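Local coordinates for protein glutathione S-transferase domain (Xanthobacter autotrophicus, PDB 4HZ2) that probably acts as a glutathione transferase, holding glutathione in a dimer in which each subunit joins a thioredoxin-like domain to a helical one, at residues S31-K36 with R86-I91; Y121-Y126 with L181-Y186; E168-L171 with G175-I178. One frame throughout, in Å; residues are numbered along the deposited sequence.

Contact 1. Residues S31-K36 with R86-I91; sequences SGNCWK and RESNAI. With GSH (glutathione), chain F.
Lys-36 sets off with CG anti to its carbonyl carbon (chi1 -66°), and its extended chain carries NZ across to the start of helix 88-96; Ser-88 holds OG between its backbone N and carbonyl carbon (chi1 65°), which turns the hydroxyl toward both that NZ and the ligand. Lys-36 NZ gives hydrogen bonds to Ser-88 OG (3.2 Å) and Asn-89 OD1 (3.0 Å), the latter tilted out of the amide plane. Within its own helix Lys-36 NZ also reaches Asn-33 OD1 at 2.9 Å, nearly in line with that C=O bond. A salt bridge to Glu-119 probably balances the buried charge; Glu-119 also takes Asn-89 ND2, while Asn-33 ND2 goes to Glu-124. With a methionine here the oxygens of Asn-33, Ser-88 and Asn-89 would probably lose their shared donor, and Glu-119 its countercharge.

Because Ser-88 OG accepts from the lysine, its own proton can go to glutathione O12 (2.8 Å). Ser-88 N binds glutathione O11, of the same carboxylate, at 2.8 Å and 169°. Glu-87 OE1 takes the ammonium, glutathione N1, at 2.6 Å. This is the gamma-glutamyl site of glutathione transferases, with Ser-88 opening the SNAIL sequence motif. At the other end, Ser-31 OG caps Cys-34 N and lies 3.3 Å from glutathione SG2. Helices 32-43 and 88-96 follow strands 24-27 and 84-86 of the thioredoxin-like domain, and helices 107-137 and 178-187 cover their polar junction.

Contact 2. Residues Y121-Y126 with L181-Y186; sequences YSHEPY and LALFAY. With GSH (glutathione), chain C.
The all-helical C-terminal domain of the glutathione transferase fold is the setting here: His-123 and Glu-124 of helix 107-137 meet Leu-183 and Tyr-186 of helix 178-187. The short axes run nearly parallel, 23° apart and 10.3 Å at closest approach. Helix 107-137 has a wider pi-type turn at 121-123, just where His-123 leaves it.

With CG opposite the backbone N (chi1 179°), His-123 extends across the gap and presents a flat face to leucine. In one of the two conformers of Leu-183, CD2 sits over the centre of the His-123 ring, 3.5 Å from its centroid, a CH-pi contact certain for that conformer alone. Tyr-186 CB approaches the edge of the same ring, whose NE2 has a weak hydrogen bond with Thr-187 OG1.

Next to it, Glu-124 uses its methylene as an apolar surface and sends its charge elsewhere: OE1 bonds Tyr-121 OH of the second subunit and OE2 serves Asn-33. Tyr-186 OH accepts from the backbone N of Asn-33 in the other domain. On the outer side, N1 of the glutathione held by the second subunit lies over the ring of Tyr-121. Glu-124 CG rests 3.9 Å from Tyr-186 CE2, with carboxylate and phenol planes 84° apart.

Contact 3. Residues E168-L171 with G175-I178; sequences EPWL and GPTI
Trp-170 lays one face of its indole on the peptide joining Gly-175 to Pro-176, and this is the tightly packed half of the contact. CD1 of Trp-170 comes within 3.5 Å of Gly-175 CA, which stands over the five-membered ring, its centroid 3.8 Å away. Pro-176 CD lies over the six-membered ring, 3.9 Å from that centroid and only 14° off the normal. Both are CH-pi contacts, and between them Pro-176 N sits 3.7 Å from Trp-170 CD2. At the far end of the indole, Trp-170 CZ3 touches Pro-176 CB at 3.8 Å. The first torsion of Trp-170, -55° with CG opposite the carbonyl carbon, lays the indole alongside the proline, both side chains pointing the same way. Glycine suits the near end because a bare CA can come right down on the ring; proline suits the far end because its compact, conformationally restricted ring offers CD and CB to the indole face.

The other side is looser. Pro-169 CB stands 4.2 Å above the opposite face, toward its rim, and Pro-169 and Glu-168 are exposed to solvent. Leu-213, Arg-209 and Val-210 also touch the indole, which remains partly exposed.

Just beyond, Thr-177 is the N-cap of helix 178-187, its OG1 taking Ala-179 N. Asp-180 accepts from Thr-177 N and from Leu-171 N, so one carboxylate ties both arms of the turn to the helix start; it is the Asp of the N-capping box sequence Thr-X-X-Asp, as in other glutathione transferases. In the indole contact, the donor carbons Gly-175 CA and Pro-176 CD are both bonded to nitrogen, which probably strengthens them as donors to the pi cloud; the rest is shape matching with no charged group involved.

How the contacts relate
From the N terminus, contact 1 closes the loop from helix 32-43 through strand 49-52, helix 63-68 and the hairpin of strands 76-78 and 84-86 to helix 88-96, within the thioredoxin-like domain. The chain then enters helix 107-137, where contact 2 opens; it closes only at helix 178-187, so contacts 1 and 2 follow in series. Contact 3, a turn closed over three residues, is nested inside the loop of contact 2, leading directly into its second helix. Contacts 1 and 2 touch across the domain interface through Asn-33, and both reach the second subunit. Leu-171 CD1 meets Leu-183 CD1 at 3.5 Å, joining contact 3 to contact 2, whereas contacts 1 and 3 do not touch.

Contact 1. Residues S31-K36 with R86-I91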
loop_
_atom_site.group_PDB
_atom_site.type_symbol
_atom_site.label_atom_id
_atom_site.label_comp_id
_atom_site.label_asym_id
_atom_site.label_seq_id
_atom_site.Cartn_x
_atom_site.Cartn_y
_atom_site.Cartn_z
ATOM N N SER B 31 -3.467 17.051 6.015
ATOM C CA SER B 31 -3.130 15.667 5.643
ATOM C C SER B 31 -3.077 15.452 4.136
ATOM O O SER B 31 -4.020 15.776 3.394
ATOM C CB SER B 31 -4.186 14.713 6.208
ATOM O OG SER B 31 -4.088 13.412 5.615
ATOM N N GLY B 32 -1.946 14.912 3.667
ATOM C CA GLY B 32 -1.778 14.580 2.257
ATOM C C GLY B 32 -2.720 13.474 1.830
ATOM O O GLY B 32 -3.228 13.495 0.701
ATOM N N ASN B 33 -2.935 12.487 2.702
ATOM C CA ASN B 33 -3.866 11.392 2.341
ATOM C C ASN B 33 -5.286 11.920 2.161
ATOM O O ASN B 33 -6.001 11.479 1.252
ATOM C CB ASN B 33 -3.817 10.240 3.347
ATOM C CG ASN B 33 -2.500 9.476 3.274
ATOM O OD1 ASN B 33 -2.002 9.186 2.178
ATOM N ND2 ASN B 33 -1.909 9.171 4.437
ATOM N N CYS B 34 -5.674 12.885 2.990
ATOM C CA CYS B 34 -7.001 13.489 2.876
ATOM C C CYS B 34 -7.071 14.395 1.652
ATOM O O CYS B 34 -8.097 14.426 0.967
ATOM C CB CYS B 34 -7.327 14.254 4.163
ATOM S SG CYS B 34 -7.476 13.095 5.573
ATOM N N TRP B 35 -5.972 15.100 1.353
ATOM C CA TRP B 35 -5.886 15.879 0.130
ATOM C C TRP B 35 -6.188 15.004 -1.116
ATOM O O TRP B 35 -6.844 15.476 -2.062
ATOM C CB TRP B 35 -4.512 16.583 0.017
ATOM C CG TRP B 35 -4.266 17.263 -1.284
ATOM C CD1 TRP B 35 -4.479 18.593 -1.589
ATOM C CD2 TRP B 35 -3.735 16.659 -2.475
ATOM N NE1 TRP B 35 -4.131 18.838 -2.903
ATOM C CE2 TRP B 35 -3.661 17.671 -3.462
ATOM C CE3 TRP B 35 -3.331 15.354 -2.809
ATOM C CZ2 TRP B 35 -3.189 17.420 -4.755
ATOM C CZ3 TRP B 35 -2.861 15.106 -4.099
ATOM C CH2 TRP B 35 -2.791 16.138 -5.052
ATOM N N LYS B 36 -5.687 13.755 -1.142
ATOM C CA LYS B 36 -5.925 12.874 -2.303
ATOM C C LYS B 36 -7.425 12.760 -2.559
ATOM O O LYS B 36 -7.879 12.833 -3.709
ATOM C CB LYS B 36 -5.389 11.452 -2.093
ATOM C CG LYS B 36 -3.856 11.371 -1.976
ATOM C CD LYS B 36 -3.442 10.011 -1.442
ATOM C CE LYS B 36 -1.959 9.859 -1.165
ATOM N NZ LYS B 36 -1.678 8.511 -0.583
ATOM N N ARG B 86 -12.909 3.978 2.261
ATOM C CA ARG B 86 -11.707 4.267 3.032
ATOM C C ARG B 86 -10.463 3.949 2.207
ATOM O O ARG B 86 -10.575 3.403 1.081
ATOM C CB ARG B 86 -11.701 3.383 4.253
ATOM C CG ARG B 86 -11.883 1.933 3.844
ATOM C CD ARG B 86 -11.808 0.995 5.009
ATOM N NE ARG B 86 -12.071 -0.390 4.604
ATOM C CZ ARG B 86 -12.145 -1.400 5.468
ATOM N NH1 ARG B 86 -11.951 -1.150 6.757
ATOM N NH2 ARG B 86 -12.385 -2.650 5.046
ATOM N N GLU B 87 -9.284 4.277 2.766
ATOM C CA GLU B 87 -7.979 4.098 2.090
ATOM C C GLU B 87 -7.814 5.086 0.941
ATOM O O GLU B 87 -8.401 4.934 -0.139
ATOM C CB GLU B 87 -7.725 2.651 1.617
ATOM C CG GLU B 87 -7.538 1.680 2.770
ATOM C CD GLU B 87 -6.295 2.029 3.576
ATOM O OE1 GLU B 87 -5.277 2.441 2.941
ATOM O OE2 GLU B 87 -6.323 1.894 4.820
ATOM N N SER B 88 -6.981 6.092 1.153
ATOM C CA SER B 88 -6.873 7.174 0.181
ATOM C C SER B 88 -6.600 6.694 -1.239
ATOM O O SER B 88 -7.119 7.275 -2.181
ATOM C CB SER B 88 -5.845 8.231 0.623
ATOM O OG SER B 88 -4.548 7.675 0.666
ATOM N N ASN B 89 -5.739 5.685 -1.412
ATOM C CA ASN B 89 -5.430 5.264 -2.768
ATOM C C ASN B 89 -6.584 4.455 -3.398
ATOM O O ASN B 89 -6.766 4.450 -4.643
ATOM C CB ASN B 89 -4.109 4.503 -2.825
ATOM C CG ASN B 89 -2.877 5.417 -2.632
ATOM O OD1 ASN B 89 -2.992 6.630 -2.486
ATOM N ND2 ASN B 89 -1.700 4.815 -2.656
ATOM N N ALA B 90 -7.365 3.773 -2.555
ATOM C CA ALA B 90 -8.616 3.113 -3.019
ATOM C C ALA B 90 -9.644 4.165 -3.389
ATOM O O ALA B 90 -10.384 3.992 -4.354
ATOM C CB ALA B 90 -9.181 2.175 -1.939
ATOM N N ILE B 91 -9.680 5.271 -2.649
ATOM C CA ILE B 91 -10.595 6.389 -2.999
ATOM C C ILE B 91 -10.185 7.008 -4.351
ATOM O O ILE B 91 -11.019 7.332 -5.203
ATOM C CB ILE B 91 -10.618 7.438 -1.879
ATOM C CG1 ILE B 91 -11.317 6.840 -0.651
ATOM C CG2 ILE B 91 -11.323 8.734 -2.319
ATOM C CD1 ILE B 91 -11.025 7.554 0.657
HETATM N N1 GSH F . -3.350 3.659 4.256
HETATM C CA1 GSH F . -4.117 4.850 4.766
HETATM C C1 GSH F . -4.550 5.749 3.630
HETATM O O11 GSH F . -5.706 6.256 3.662
HETATM O O12 GSH F . -3.728 5.982 2.684
HETATM C CB1 GSH F . -3.300 5.669 5.761
HETATM C CG1 GSH F . -4.142 6.837 6.230
HETATM C CD1 GSH F . -3.599 7.461 7.496
HETATM O OE1 GSH F . -2.489 7.138 7.926
HETATM N N2 GSH F . -4.396 8.379 8.076
HETATM C CA2 GSH F . -3.973 9.109 9.271
HETATM C C2 GSH F . -4.857 8.772 10.443
HETATM O O2 GSH F . -6.091 8.660 10.294
HETATM C CB2 GSH F . -3.838 10.621 8.937
HETATM S SG2 GSH F . -2.823 11.037 7.448
HETATM N N3 GSH F . -4.269 8.595 11.632
HETATM C CA3 GSH F . -4.673 7.533 12.551
HETATM C C3 GSH F . -5.305 8.007 13.842
HETATM O O31 GSH F . -5.808 7.151 14.610
HETATM O O32 GSH F . -5.303 9.231 14.101
#

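Contact 2. Residues Y121-Y126 with L181-Y186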
loop_
_atom_site.group_PDB
_atom_site.type_symbol
_atom_site.label_atom_id
_atom_site.label_comp_id
_atom_site.label_asym_id
_atom_site.label_seq_id
_atom_site.Cartn_x
_atom_site.Cartn_y
_atom_site.Cartn_z
ATOM N N TYR B 121 3.953 1.846 0.595
ATOM C CA TYR B 121 4.909 0.990 1.276
ATOM C C TYR B 121 6.282 1.654 1.460
ATOM O O TYR B 121 6.940 1.462 2.486
ATOM C CB TYR B 121 5.107 -0.329 0.488
ATOM C CG TYR B 121 5.713 -1.386 1.371
ATOM C CD1 TYR B 121 7.093 -1.627 1.383
ATOM C CD2 TYR B 121 4.909 -2.099 2.267
ATOM C CE1 TYR B 121 7.632 -2.578 2.235
ATOM C CE2 TYR B 121 5.434 -3.041 3.124
ATOM C CZ TYR B 121 6.796 -3.288 3.108
ATOM O OH TYR B 121 7.292 -4.236 3.990
ATOM N N SER B 122 6.699 2.426 0.457
ATOM C CA SER B 122 8.094 2.891 0.370
ATOM C C SER B 122 8.254 4.406 0.465
ATOM O O SER B 122 9.384 4.901 0.571
ATOM C CB SER B 122 8.731 2.409 -0.944
ATOM O OG SER B 122 8.804 0.994 -0.992
ATOM N N HIS B 123 7.157 5.159 0.424
ATOM C CA HIS B 123 7.265 6.613 0.328
ATOM C C HIS B 123 6.520 7.280 1.474
ATOM O O HIS B 123 7.132 7.963 2.312
ATOM C CB HIS B 123 6.745 7.038 -1.049
ATOM C CG HIS B 123 6.755 8.513 -1.332
ATOM N ND1 HIS B 123 5.770 9.381 -0.873
ATOM C CD2 HIS B 123 7.578 9.261 -2.118
ATOM C CE1 HIS B 123 6.012 10.598 -1.341
ATOM N NE2 HIS B 123 7.092 10.547 -2.114
ATOM N N GLU B 124 5.204 7.064 1.528
ATOM C CA GLU B 124 4.377 7.676 2.579
ATOM C C GLU B 124 4.933 7.448 4.003
ATOM O O GLU B 124 5.005 8.394 4.796
ATOM C CB GLU B 124 2.922 7.168 2.473
ATOM C CG GLU B 124 1.895 8.105 3.103
ATOM C CD GLU B 124 1.618 7.801 4.557
ATOM O OE1 GLU B 124 2.315 6.938 5.136
ATOM O OE2 GLU B 124 0.719 8.437 5.141
ATOM N N PRO B 125 5.305 6.199 4.347
ATOM C CA PRO B 125 5.735 5.979 5.749
ATOM C C PRO B 125 6.974 6.757 6.188
ATOM O O PRO B 125 7.281 6.786 7.382
ATOM C CB PRO B 125 6.000 4.456 5.809
ATOM C CG PRO B 125 5.193 3.899 4.680
ATOM C CD PRO B 125 5.258 4.933 3.581
ATOM N N TYR B 126 7.669 7.383 5.239
ATOM C CA TYR B 126 8.884 8.150 5.544
ATOM C C TYR B 126 8.681 9.639 5.354
ATOM O O TYR B 126 9.055 10.441 6.220
ATOM C CB TYR B 126 10.077 7.634 4.723
ATOM C CG TYR B 126 10.164 6.142 4.872
ATOM C CD1 TYR B 126 10.401 5.562 6.127
ATOM C CD2 TYR B 126 9.931 5.305 3.793
ATOM C CE1 TYR B 126 10.403 4.186 6.293
ATOM C CE2 TYR B 126 9.967 3.927 3.935
ATOM C CZ TYR B 126 10.188 3.371 5.188
ATOM O OH TYR B 126 10.228 2.013 5.324
ATOM N N LEU B 181 -1.014 11.993 -8.808
ATOM C CA LEU B 181 -1.711 12.575 -7.657
ATOM C C LEU B 181 -1.262 11.922 -6.334
ATOM O O LEU B 181 -0.975 12.632 -5.365
ATOM C CB LEU B 181 -3.241 12.453 -7.804
ATOM C CG LEU B 181 -3.911 13.153 -8.994
ATOM C CD1 LEU B 181 -5.443 13.029 -8.950
ATOM C CD2 LEU B 181 -3.494 14.626 -9.037
ATOM N N ALA B 182 -1.191 10.583 -6.313
ATOM C CA ALA B 182 -0.865 9.871 -5.092
ATOM C C ALA B 182 0.512 10.270 -4.554
ATOM O O ALA B 182 0.677 10.425 -3.349
ATOM C CB ALA B 182 -0.945 8.354 -5.255
ATOM N N LEU B 183 1.496 10.425 -5.447
ATOM C CA LEU B 183 2.860 10.773 -5.006
ATOM C C LEU B 183 3.044 12.284 -4.840
ATOM O O LEU B 183 3.940 12.732 -4.100
ATOM C CB LEU B 183 3.920 10.147 -5.924
ATOM C CG LEU B 183 4.088 8.641 -5.604
ATOM C CD1 LEU B 183 4.493 7.812 -6.811
ATOM C CD2 LEU B 183 5.020 8.392 -4.421
ATOM N N PHE B 184 2.186 13.072 -5.491
ATOM C CA PHE B 184 2.248 14.521 -5.344
ATOM C C PHE B 184 1.785 14.943 -3.946
ATOM O O PHE B 184 2.311 15.902 -3.364
ATOM C CB PHE B 184 1.416 15.193 -6.424
ATOM C CG PHE B 184 1.422 16.697 -6.378
ATOM C CD1 PHE B 184 2.352 17.421 -7.122
ATOM C CD2 PHE B 184 0.466 17.406 -5.611
ATOM C CE1 PHE B 184 2.323 18.803 -7.131
ATOM C CE2 PHE B 184 0.444 18.790 -5.621
ATOM C CZ PHE B 184 1.386 19.486 -6.370
ATOM N N ALA B 185 0.809 14.203 -3.404
ATOM C CA ALA B 185 0.142 14.560 -2.149
ATOM C C ALA B 185 1.137 15.010 -1.078
ATOM O O ALA B 185 0.990 16.086 -0.510
ATOM C CB ALA B 185 -0.704 13.376 -1.656
ATOM N N TYR B 186 2.129 14.172 -0.773
ATOM C CA TYR B 186 3.156 14.569 0.195
ATOM C C TYR B 186 4.418 15.141 -0.431
ATOM O O TYR B 186 5.094 15.961 0.193
ATOM C CB TYR B 186 3.507 13.400 1.127
ATOM C CG TYR B 186 2.371 13.100 2.077
ATOM C CD1 TYR B 186 2.154 13.885 3.210
ATOM C CD2 TYR B 186 1.512 12.045 1.830
ATOM C CE1 TYR B 186 1.126 13.601 4.101
ATOM C CE2 TYR B 186 0.475 11.762 2.701
ATOM C CZ TYR B 186 0.287 12.551 3.825
ATOM O OH TYR B 186 -0.750 12.269 4.690
HETATM N N1 GSH C . 5.595 -3.503 -1.500
HETATM C CA1 GSH C . 6.467 -4.646 -1.885
HETATM C C1 GSH C . 5.634 -5.752 -2.466
HETATM O O11 GSH C . 4.549 -5.991 -1.896
HETATM O O12 GSH C . 6.002 -6.375 -3.477
HETATM C CB1 GSH C . 7.285 -5.144 -0.686
HETATM C CG1 GSH C . 8.230 -6.256 -1.145
HETATM C CD1 GSH C . 9.407 -6.452 -0.191
HETATM O OE1 GSH C . 9.427 -5.919 0.898
HETATM N N2 GSH C . 10.411 -7.234 -0.596
HETATM C CA2 GSH C . 11.626 -7.376 0.193
HETATM C C2 GSH C . 12.853 -7.018 -0.582
HETATM O O2 GSH C . 12.961 -7.452 -1.700
HETATM C CB2 GSH C . 11.734 -8.803 0.713
HETATM S SG2 GSH C . 13.120 -9.051 1.876
HETATM N N3 GSH C . 13.794 -6.250 -0.014
HETATM C CA3 GSH C . 15.141 -6.350 -0.559
HETATM C C3 GSH C . 15.931 -5.079 -0.573
HETATM O O31 GSH C . 17.103 -5.117 -1.021
HETATM O O32 GSH C . 15.384 -4.046 -0.147
#

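Contact 3. Residues E168-L171 with G175-I178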
loop_
_atom_site.group_PDB
_atom_site.type_symbol
_atom_site.label_atom_id
_atom_site.label_comp_id
_atom_site.label_asym_id
_atom_site.label_seq_id
_atom_site.Cartn_x
_atom_site.Cartn_y
_atom_site.Cartn_z
ATOM N N GLU B 168 10.951 10.503 -18.225
ATOM C CA GLU B 168 9.578 10.732 -18.682
ATOM C C GLU B 168 8.950 11.783 -17.769
ATOM O O GLU B 168 9.189 11.764 -16.575
ATOM C CB GLU B 168 8.751 9.453 -18.574
ATOM C CG GLU B 168 9.137 8.342 -19.542
ATOM C CD GLU B 168 8.899 8.700 -21.004
ATOM O OE1 GLU B 168 8.121 9.652 -21.293
ATOM O OE2 GLU B 168 9.488 8.002 -21.890
ATOM N N PRO B 169 8.146 12.708 -18.317
ATOM C CA PRO B 169 7.595 13.786 -17.473
ATOM C C PRO B 169 6.451 13.367 -16.543
ATOM O O PRO B 169 6.154 14.107 -15.589
ATOM C CB PRO B 169 7.090 14.810 -18.505
ATOM C CG PRO B 169 6.828 13.998 -19.748
ATOM C CD PRO B 169 7.955 12.987 -19.755
ATOM N N TRP B 170 5.831 12.211 -16.811
ATOM C CA TRP B 170 4.731 11.684 -15.987
ATOM C C TRP B 170 5.071 10.300 -15.466
ATOM O O TRP B 170 5.874 9.583 -16.068
ATOM C CB TRP B 170 3.443 11.615 -16.824
ATOM C CG TRP B 170 3.094 12.924 -17.432
ATOM C CD1 TRP B 170 3.152 13.259 -18.767
ATOM C CD2 TRP B 170 2.603 14.096 -16.744
ATOM N NE1 TRP B 170 2.735 14.568 -18.946
ATOM C CE2 TRP B 170 2.388 15.100 -17.723
ATOM C CE3 TRP B 170 2.349 14.399 -15.400
ATOM C CZ2 TRP B 170 1.936 16.382 -17.393
ATOM C CZ3 TRP B 170 1.878 15.677 -15.071
ATOM C CH2 TRP B 170 1.691 16.651 -16.061
ATOM N N LEU B 171 4.441 9.887 -14.367
ATOM C CA LEU B 171 4.744 8.567 -13.798
ATOM C C LEU B 171 4.327 7.376 -14.698
ATOM O O LEU B 171 4.978 6.328 -14.682
ATOM C CB LEU B 171 4.151 8.407 -12.395
ATOM C CG LEU B 171 4.866 9.265 -11.332
ATOM C CD1 LEU B 171 4.124 9.116 -9.992
ATOM C CD2 LEU B 171 6.350 8.892 -11.194
ATOM N N GLY B 175 0.706 10.982 -20.052
ATOM C CA GLY B 175 -0.073 12.024 -19.400
ATOM C C GLY B 175 -0.264 11.758 -17.910
ATOM O O GLY B 175 0.078 10.682 -17.420
ATOM N N PRO B 176 -0.816 12.747 -17.184
ATOM C CA PRO B 176 -1.044 12.618 -15.734
ATOM C C PRO B 176 -2.118 11.574 -15.391
ATOM O O PRO B 176 -3.110 11.414 -16.137
ATOM C CB PRO B 176 -1.552 14.015 -15.324
ATOM C CG PRO B 176 -2.049 14.639 -16.586
ATOM C CD PRO B 176 -1.281 14.036 -17.735
ATOM N N THR B 177 -1.930 10.902 -14.258
ATOM C CA THR B 177 -2.874 9.889 -13.786
ATOM C C THR B 177 -2.954 10.000 -12.276
ATOM O O THR B 177 -2.237 10.818 -11.663
ATOM C CB THR B 177 -2.429 8.444 -14.146
ATOM O OG1 THR B 177 -1.164 8.177 -13.515
ATOM C CG2 THR B 177 -2.334 8.226 -15.681
ATOM N N ILE B 178 -3.785 9.161 -11.641
ATOM C CA ILE B 178 -3.806 9.145 -10.171
ATOM C C ILE B 178 -2.467 8.703 -9.566
ATOM O O ILE B 178 -2.232 8.927 -8.374
ATOM C CB ILE B 178 -4.937 8.267 -9.599
ATOM C CG1 ILE B 178 -4.832 6.821 -10.080
ATOM C CG2 ILE B 178 -6.292 8.877 -9.944
ATOM C CD1 ILE B 178 -5.749 5.865 -9.314
#